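Protein (triosephosphate isomerase) (Thermotoga maritima, PDB 1B9B) catalyses the interconversion of dihydroxyacetone phosphate and D-glyceraldehyde 3-phosphate, a step of glycolysis and gluconeogenesis. Local coordinates at residues L26-F37 against F243-I254. Residues are numbered along the deposited sequence; the frame is centred on the assembly and turned at random.
Sequences LLVNELHDVKEF and FIELARIMRGVI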
ATOM      1  N   LEU B  26      -0.760 -15.986  42.129  1.00 67.53           N
ATOM      2  CA  LEU B  26      -0.619 -14.869  43.053  1.00 64.96           C
ATOM      3  C   LEU B  26      -1.949 -14.117  43.111  1.00 66.60           C
ATOM      4  O   LEU B  26      -2.554 -13.959  44.175  1.00 66.87           O
ATOM      5  CB  LEU B  26       0.501 -13.941  42.560  1.00 59.52           C
ATOM      6  CG  LEU B  26       0.546 -12.488  43.042  1.00 58.12           C
ATOM      7  CD1 LEU B  26       0.566 -12.442  44.555  1.00 59.42           C
ATOM      8  CD2 LEU B  26       1.775 -11.803  42.474  1.00 55.40           C
ATOM      9  N   LEU B  27      -2.406 -13.682  41.945  1.00 65.39           N
ATOM     10  CA  LEU B  27      -3.648 -12.951  41.830  1.00 63.81           C
ATOM     11  C   LEU B  27      -4.865 -13.753  42.255  1.00 65.19           C
ATOM     12  O   LEU B  27      -5.678 -13.270  43.032  1.00 66.46           O
ATOM     13  CB  LEU B  27      -3.824 -12.467  40.392  1.00 63.86           C
ATOM     14  CG  LEU B  27      -2.983 -11.247  40.024  1.00 66.98           C
ATOM     15  CD1 LEU B  27      -1.584 -11.397  40.589  1.00 71.42           C
ATOM     16  CD2 LEU B  27      -2.953 -11.080  38.523  1.00 63.31           C
ATOM     17  N   VAL B  28      -5.000 -14.977  41.757  1.00 65.91           N
ATOM     18  CA  VAL B  28      -6.169 -15.779  42.106  1.00 69.46           C
ATOM     19  C   VAL B  28      -6.511 -15.685  43.588  1.00 71.51           C
ATOM     20  O   VAL B  28      -7.677 -15.792  43.969  1.00 71.08           O
ATOM     21  CB  VAL B  28      -5.981 -17.268  41.736  1.00 69.91           C
ATOM     22  CG1 VAL B  28      -7.215 -18.057  42.132  1.00 65.29           C
ATOM     23  CG2 VAL B  28      -5.732 -17.409  40.243  1.00 69.62           C
ATOM     24  N   ASN B  29      -5.494 -15.466  44.417  1.00 75.43           N
ATOM     25  CA  ASN B  29      -5.687 -15.361  45.862  1.00 77.58           C
ATOM     26  C   ASN B  29      -5.790 -13.921  46.378  1.00 78.75           C
ATOM     27  O   ASN B  29      -6.611 -13.637  47.254  1.00 77.03           O
ATOM     28  CB  ASN B  29      -4.561 -16.109  46.583  1.00 78.97           C
ATOM     29  CG  ASN B  29      -4.677 -17.617  46.432  1.00 80.46           C
ATOM     30  OD1 ASN B  29      -5.548 -18.250  47.032  1.00 79.66           O
ATOM     31  ND2 ASN B  29      -3.805 -18.200  45.617  1.00 83.89           N
ATOM     32  N   GLU B  30      -4.965 -13.019  45.842  1.00 80.09           N
ATOM     33  CA  GLU B  30      -4.999 -11.607  46.244  1.00 81.00           C
ATOM     34  C   GLU B  30      -6.401 -11.036  46.014  1.00 80.46           C
ATOM     35  O   GLU B  30      -7.054 -10.571  46.946  1.00 82.40           O
ATOM     36  CB  GLU B  30      -3.989 -10.786  45.434  1.00 81.26           C
ATOM     37  CG  GLU B  30      -2.539 -11.178  45.643  1.00 82.93           C
ATOM     38  CD  GLU B  30      -2.042 -10.829  47.024  1.00 83.76           C
ATOM     39  OE1 GLU B  30      -2.671 -11.282  47.999  1.00 85.94           O
ATOM     40  OE2 GLU B  30      -1.028 -10.105  47.137  1.00 83.69           O
ATOM     41  N   LEU B  31      -6.857 -11.074  44.767  1.00 78.58           N
ATOM     42  CA  LEU B  31      -8.179 -10.570  44.417  1.00 76.88           C
ATOM     43  C   LEU B  31      -9.182 -11.712  44.495  1.00 76.80           C
ATOM     44  O   LEU B  31      -9.795 -12.069  43.496  1.00 77.26           O
ATOM     45  CB  LEU B  31      -8.173  -9.997  42.993  1.00 74.16           C
ATOM     46  CG  LEU B  31      -7.098  -8.992  42.562  1.00 72.76           C
ATOM     47  CD1 LEU B  31      -6.772  -8.073  43.724  1.00 72.77           C
ATOM     48  CD2 LEU B  31      -5.850  -9.719  42.100  1.00 71.88           C
ATOM     49  N   HIS B  32      -9.357 -12.277  45.684  1.00 78.14           N
ATOM     50  CA  HIS B  32     -10.266 -13.404  45.860  1.00 81.83           C
ATOM     51  C   HIS B  32     -11.715 -13.034  46.145  1.00 84.37           C
ATOM     52  O   HIS B  32     -12.632 -13.659  45.614  1.00 83.27           O
ATOM     53  CB  HIS B  32      -9.742 -14.327  46.969  1.00 84.27           C
ATOM     54  CG  HIS B  32     -10.589 -15.541  47.200  1.00 88.76           C
ATOM     55  ND1 HIS B  32     -11.785 -15.497  47.886  1.00 92.50           N
ATOM     56  CD2 HIS B  32     -10.422 -16.831  46.820  1.00 90.89           C
ATOM     57  CE1 HIS B  32     -12.316 -16.707  47.919  1.00 91.34           C
ATOM     58  NE2 HIS B  32     -11.510 -17.534  47.279  1.00 91.43           N
ATOM     59  N   ASP B  33     -11.932 -12.026  46.983  1.00 88.10           N
ATOM     60  CA  ASP B  33     -13.295 -11.619  47.317  1.00 90.92           C
ATOM     61  C   ASP B  33     -13.875 -10.641  46.296  1.00 91.53           C
ATOM     62  O   ASP B  33     -15.071 -10.350  46.309  1.00 91.59           O
ATOM     63  CB  ASP B  33     -13.329 -10.986  48.713  1.00 91.59           C
ATOM     64  N   VAL B  34     -13.017 -10.146  45.408  1.00 91.29           N
ATOM     65  CA  VAL B  34     -13.416  -9.191  44.382  1.00 88.01           C
ATOM     66  C   VAL B  34     -14.437  -9.764  43.406  1.00 87.03           C
ATOM     67  O   VAL B  34     -14.085 -10.524  42.508  1.00 86.81           O
ATOM     68  CB  VAL B  34     -12.193  -8.716  43.588  1.00 87.65           C
ATOM     69  CG1 VAL B  34     -12.600  -7.640  42.609  1.00 88.73           C
ATOM     70  CG2 VAL B  34     -11.130  -8.200  44.538  1.00 87.31           C
ATOM     71  N   LYS B  35     -15.700  -9.385  43.580  1.00 86.88           N
ATOM     72  CA  LYS B  35     -16.781  -9.856  42.716  1.00 84.90           C
ATOM     73  C   LYS B  35     -17.720  -8.725  42.284  1.00 84.95           C
ATOM     74  O   LYS B  35     -18.789  -8.980  41.733  1.00 83.87           O
ATOM     75  CB  LYS B  35     -17.587 -10.946  43.432  1.00 80.16           C
ATOM     76  N   GLU B  36     -17.317  -7.481  42.531  1.00 85.35           N
ATOM     77  CA  GLU B  36     -18.135  -6.322  42.172  1.00 85.63           C
ATOM     78  C   GLU B  36     -17.817  -5.794  40.777  1.00 82.00           C
ATOM     79  O   GLU B  36     -18.402  -4.812  40.319  1.00 80.77           O
ATOM     80  CB  GLU B  36     -17.958  -5.194  43.196  1.00 91.19           C
ATOM     81  CG  GLU B  36     -16.813  -5.401  44.172  1.00 96.69           C
ATOM     82  CD  GLU B  36     -17.101  -6.499  45.182  1.00100.13           C
ATOM     83  OE1 GLU B  36     -18.269  -6.931  45.283  1.00102.42           O
ATOM     84  OE2 GLU B  36     -16.161  -6.926  45.883  1.00102.31           O
ATOM     85  N   PHE B  37     -16.879  -6.446  40.106  1.00 77.24           N
ATOM     86  CA  PHE B  37     -16.510  -6.059  38.758  1.00 72.91           C
ATOM     87  C   PHE B  37     -15.616  -7.132  38.154  1.00 71.08           C
ATOM     88  O   PHE B  37     -15.357  -8.157  38.791  1.00 70.80           O
ATOM     89  CB  PHE B  37     -15.837  -4.682  38.763  1.00 72.54           C
ATOM     90  CG  PHE B  37     -14.513  -4.643  39.456  1.00 70.75           C
ATOM     91  CD1 PHE B  37     -13.355  -5.020  38.790  1.00 70.66           C
ATOM     92  CD2 PHE B  37     -14.415  -4.184  40.763  1.00 70.73           C
ATOM     93  CE1 PHE B  37     -12.115  -4.933  39.412  1.00 72.90           C
ATOM     94  CE2 PHE B  37     -13.179  -4.094  41.393  1.00 70.71           C
ATOM     95  CZ  PHE B  37     -12.026  -4.467  40.714  1.00 71.89           C
ATOM     96  N   PHE B 243      -0.751  -4.046  39.182  1.00 72.38           N
ATOM     97  CA  PHE B 243      -2.028  -4.404  38.592  1.00 73.32           C
ATOM     98  C   PHE B 243      -2.986  -4.683  39.745  1.00 75.93           C
ATOM     99  O   PHE B 243      -4.143  -4.262  39.725  1.00 76.50           O
ATOM    100  CB  PHE B 243      -1.881  -5.661  37.737  1.00 71.58           C
ATOM    101  CG  PHE B 243      -3.160  -6.103  37.084  1.00 71.64           C
ATOM    102  CD1 PHE B 243      -3.652  -5.439  35.959  1.00 69.33           C
ATOM    103  CD2 PHE B 243      -3.888  -7.173  37.601  1.00 68.61           C
ATOM    104  CE1 PHE B 243      -4.849  -5.836  35.363  1.00 68.27           C
ATOM    105  CE2 PHE B 243      -5.088  -7.577  37.010  1.00 66.55           C
ATOM    106  CZ  PHE B 243      -5.568  -6.908  35.891  1.00 67.55           C
ATOM    107  N   ILE B 244      -2.489  -5.393  40.756  1.00 80.48           N
ATOM    108  CA  ILE B 244      -3.290  -5.740  41.932  1.00 82.31           C
ATOM    109  C   ILE B 244      -3.645  -4.476  42.721  1.00 80.69           C
ATOM    110  O   ILE B 244      -4.602  -4.459  43.496  1.00 76.98           O
ATOM    111  CB  ILE B 244      -2.525  -6.703  42.867  1.00 83.61           C
ATOM    112  CG1 ILE B 244      -1.760  -7.742  42.039  1.00 86.92           C
ATOM    113  CG2 ILE B 244      -3.508  -7.401  43.802  1.00 81.99           C
ATOM    114  CD1 ILE B 244      -0.840  -8.638  42.853  1.00 87.80           C
ATOM    115  N   GLU B 245      -2.856  -3.425  42.514  1.00 78.89           N
ATOM    116  CA  GLU B 245      -3.076  -2.149  43.176  1.00 78.37           C
ATOM    117  C   GLU B 245      -4.276  -1.497  42.491  1.00 76.45           C
ATOM    118  O   GLU B 245      -5.278  -1.168  43.132  1.00 72.71           O
ATOM    119  CB  GLU B 245      -1.835  -1.273  43.007  1.00 84.42           C
ATOM    120  CG  GLU B 245      -1.594  -0.278  44.130  1.00 92.69           C
ATOM    121  CD  GLU B 245      -0.328   0.541  43.917  1.00 96.88           C
ATOM    122  OE1 GLU B 245       0.734  -0.062  43.639  1.00 95.37           O
ATOM    123  OE2 GLU B 245      -0.395   1.785  44.035  1.00 99.47           O
ATOM    124  N   LEU B 246      -4.157  -1.322  41.177  1.00 73.40           N
ATOM    125  CA  LEU B 246      -5.215  -0.734  40.364  1.00 67.53           C
ATOM    126  C   LEU B 246      -6.529  -1.412  40.698  1.00 65.63           C
ATOM    127  O   LEU B 246      -7.546  -0.753  40.883  1.00 65.40           O
ATOM    128  CB  LEU B 246      -4.923  -0.950  38.886  1.00 62.00           C
ATOM    129  CG  LEU B 246      -3.637  -0.338  38.356  1.00 59.68           C
ATOM    130  CD1 LEU B 246      -3.393  -0.806  36.932  1.00 56.97           C
ATOM    131  CD2 LEU B 246      -3.745   1.166  38.422  1.00 58.25           C
ATOM    132  N   ALA B 247      -6.497  -2.737  40.763  1.00 65.00           N
ATOM    133  CA  ALA B 247      -7.691  -3.511  41.070  1.00 70.53           C
ATOM    134  C   ALA B 247      -8.270  -3.077  42.412  1.00 73.28           C
ATOM    135  O   ALA B 247      -9.484  -3.127  42.623  1.00 72.99           O
ATOM    136  CB  ALA B 247      -7.357  -5.004  41.094  1.00 68.13           C
ATOM    137  N   ARG B 248      -7.386  -2.650  43.313  1.00 76.42           N
ATOM    138  CA  ARG B 248      -7.783  -2.203  44.645  1.00 76.25           C
ATOM    139  C   ARG B 248      -8.525  -0.884  44.499  1.00 71.72           C
ATOM    140  O   ARG B 248      -9.660  -0.741  44.962  1.00 68.92           O
ATOM    141  CB  ARG B 248      -6.546  -2.003  45.533  1.00 84.58           C
ATOM    142  CG  ARG B 248      -6.623  -2.691  46.900  1.00 91.63           C
ATOM    143  CD  ARG B 248      -5.770  -3.958  46.942  1.00 95.23           C
ATOM    144  NE  ARG B 248      -6.337  -4.967  47.836  1.00 99.66           N
ATOM    145  CZ  ARG B 248      -5.818  -6.175  48.045  1.00100.40           C
ATOM    146  NH1 ARG B 248      -4.700  -6.547  47.428  1.00100.01           N
ATOM    147  NH2 ARG B 248      -6.430  -7.022  48.862  1.00 99.92           N
ATOM    148  N   ILE B 249      -7.866   0.070  43.845  1.00 65.27           N
ATOM    149  CA  ILE B 249      -8.418   1.395  43.591  1.00 60.74           C
ATOM    150  C   ILE B 249      -9.840   1.308  43.039  1.00 61.87           C
ATOM    151  O   ILE B 249     -10.772   1.909  43.580  1.00 64.42           O
ATOM    152  CB  ILE B 249      -7.547   2.146  42.579  1.00 55.40           C
ATOM    153  CG1 ILE B 249      -6.119   2.235  43.116  1.00 55.94           C
ATOM    154  CG2 ILE B 249      -8.126   3.513  42.303  1.00 49.78           C
ATOM    155  CD1 ILE B 249      -5.138   2.867  42.164  1.00 57.65           C
ATOM    156  N   MET B 250     -10.001   0.555  41.960  1.00 60.61           N
ATOM    157  CA  MET B 250     -11.302   0.391  41.341  1.00 61.34           C
ATOM    158  C   MET B 250     -12.370  -0.104  42.315  1.00 62.07           C
ATOM    159  O   MET B 250     -13.556   0.212  42.165  1.00 58.44           O
ATOM    160  CB  MET B 250     -11.199  -0.576  40.162  1.00 64.34           C
ATOM    161  CG  MET B 250     -11.214   0.113  38.808  1.00 67.70           C
ATOM    162  SD  MET B 250     -11.525  -1.025  37.446  1.00 70.67           S
ATOM    163  CE  MET B 250     -12.998  -1.857  38.057  1.00 62.32           C
ATOM    164  N   ARG B 251     -11.953  -0.880  43.309  1.00 63.03           N
ATOM    165  CA  ARG B 251     -12.887  -1.424  44.287  1.00 63.96           C
ATOM    166  C   ARG B 251     -13.433  -0.319  45.193  1.00 63.10           C
ATOM    167  O   ARG B 251     -14.533  -0.428  45.745  1.00 57.16           O
ATOM    168  CB  ARG B 251     -12.187  -2.493  45.125  1.00 67.63           C
ATOM    169  CG  ARG B 251     -13.110  -3.580  45.625  1.00 78.33           C
ATOM    170  CD  ARG B 251     -14.250  -3.011  46.445  1.00 89.88           C
ATOM    171  NE  ARG B 251     -15.106  -4.057  46.993  1.00100.18           N
ATOM    172  CZ  ARG B 251     -14.654  -5.102  47.684  1.00105.69           C
ATOM    173  NH1 ARG B 251     -13.350  -5.247  47.911  1.00106.46           N
ATOM    174  NH2 ARG B 251     -15.510  -5.999  48.162  1.00108.61           N
ATOM    175  N   GLY B 252     -12.654   0.751  45.328  1.00 63.40           N
ATOM    176  CA  GLY B 252     -13.057   1.861  46.166  1.00 66.82           C
ATOM    177  C   GLY B 252     -13.826   2.900  45.386  1.00 69.76           C
ATOM    178  O   GLY B 252     -13.589   4.099  45.522  1.00 74.15           O
ATOM    179  N   VAL B 253     -14.754   2.435  44.559  1.00 68.04           N
ATOM    180  CA  VAL B 253     -15.566   3.315  43.737  1.00 62.52           C
ATOM    181  C   VAL B 253     -16.843   2.558  43.457  1.00 62.89           C
ATOM    182  O   VAL B 253     -17.628   2.923  42.585  1.00 63.65           O
ATOM    183  CB  VAL B 253     -14.859   3.648  42.410  1.00 60.22           C
ATOM    184  CG1 VAL B 253     -15.740   4.501  41.553  1.00 60.87           C
ATOM    185  CG2 VAL B 253     -13.562   4.391  42.681  1.00 58.50           C
ATOM    186  N   ILE B 254     -17.047   1.493  44.220  1.00 64.30           N
ATOM    187  CA  ILE B 254     -18.233   0.669  44.063  1.00 67.71           C
ATOM    188  C   ILE B 254     -18.834   0.349  45.424  1.00 70.35           C
ATOM    189  O   ILE B 254     -18.134   0.351  46.436  1.00 69.81           O
ATOM    190  CB  ILE B 254     -17.893  -0.647  43.355  1.00 67.84           C
ATOM    191  CG1 ILE B 254     -17.022  -0.366  42.132  1.00 68.91           C
ATOM    192  CG2 ILE B 254     -19.171  -1.348  42.937  1.00 68.91           C
ATOM    193  CD1 ILE B 254     -16.506  -1.612  41.447  1.00 69.83           C
TER
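Phe37 reaches from the loop after helix 17-30 onto the end of helix 242-251. Its CB touches Met250 CE and Ile254 CD1. With chi1 at 66°, CG sits between the backbone N and the carbonyl carbon, which turns the ring onto the helix. Met250 CE lies over one face, 3.4 Å from the Phe37 ring centroid, a CH-pi contact; the sulfur stands farther above the same face, a Met-aromatic pair. Val34 CG1 covers the opposite face. Phe37 CD2 meets Ile254 CD1 at 3.4 Å, and CE2 lies near the backbone of Arg251. Ala247 O lies at the ring edge, near its plane, by CZ. Replacing Phe37 with an alanine is likely to leave Met250 CE and Ile254 CD1 without the ring and open a gap beside the helix end.

Beside the ring, Glu36 OE2 forms a salt bridge with Arg251 NH2 over the guanidinium face, the two planes 15° apart. Lys35 N bonds weakly to the same oxygen. Ile244 CD1 meets Leu26 and, at 3.6 Å, Leu27 CD1; its CG2 meets Leu31 CD1 and Glu30 CB. Helix residues 26-30 and 243-251 run nearly parallel, at 24°, outside the TIM barrel. The chemistry implies a mainly apolar seam, with the Glu36-Arg251 ion pair at its more exposed side.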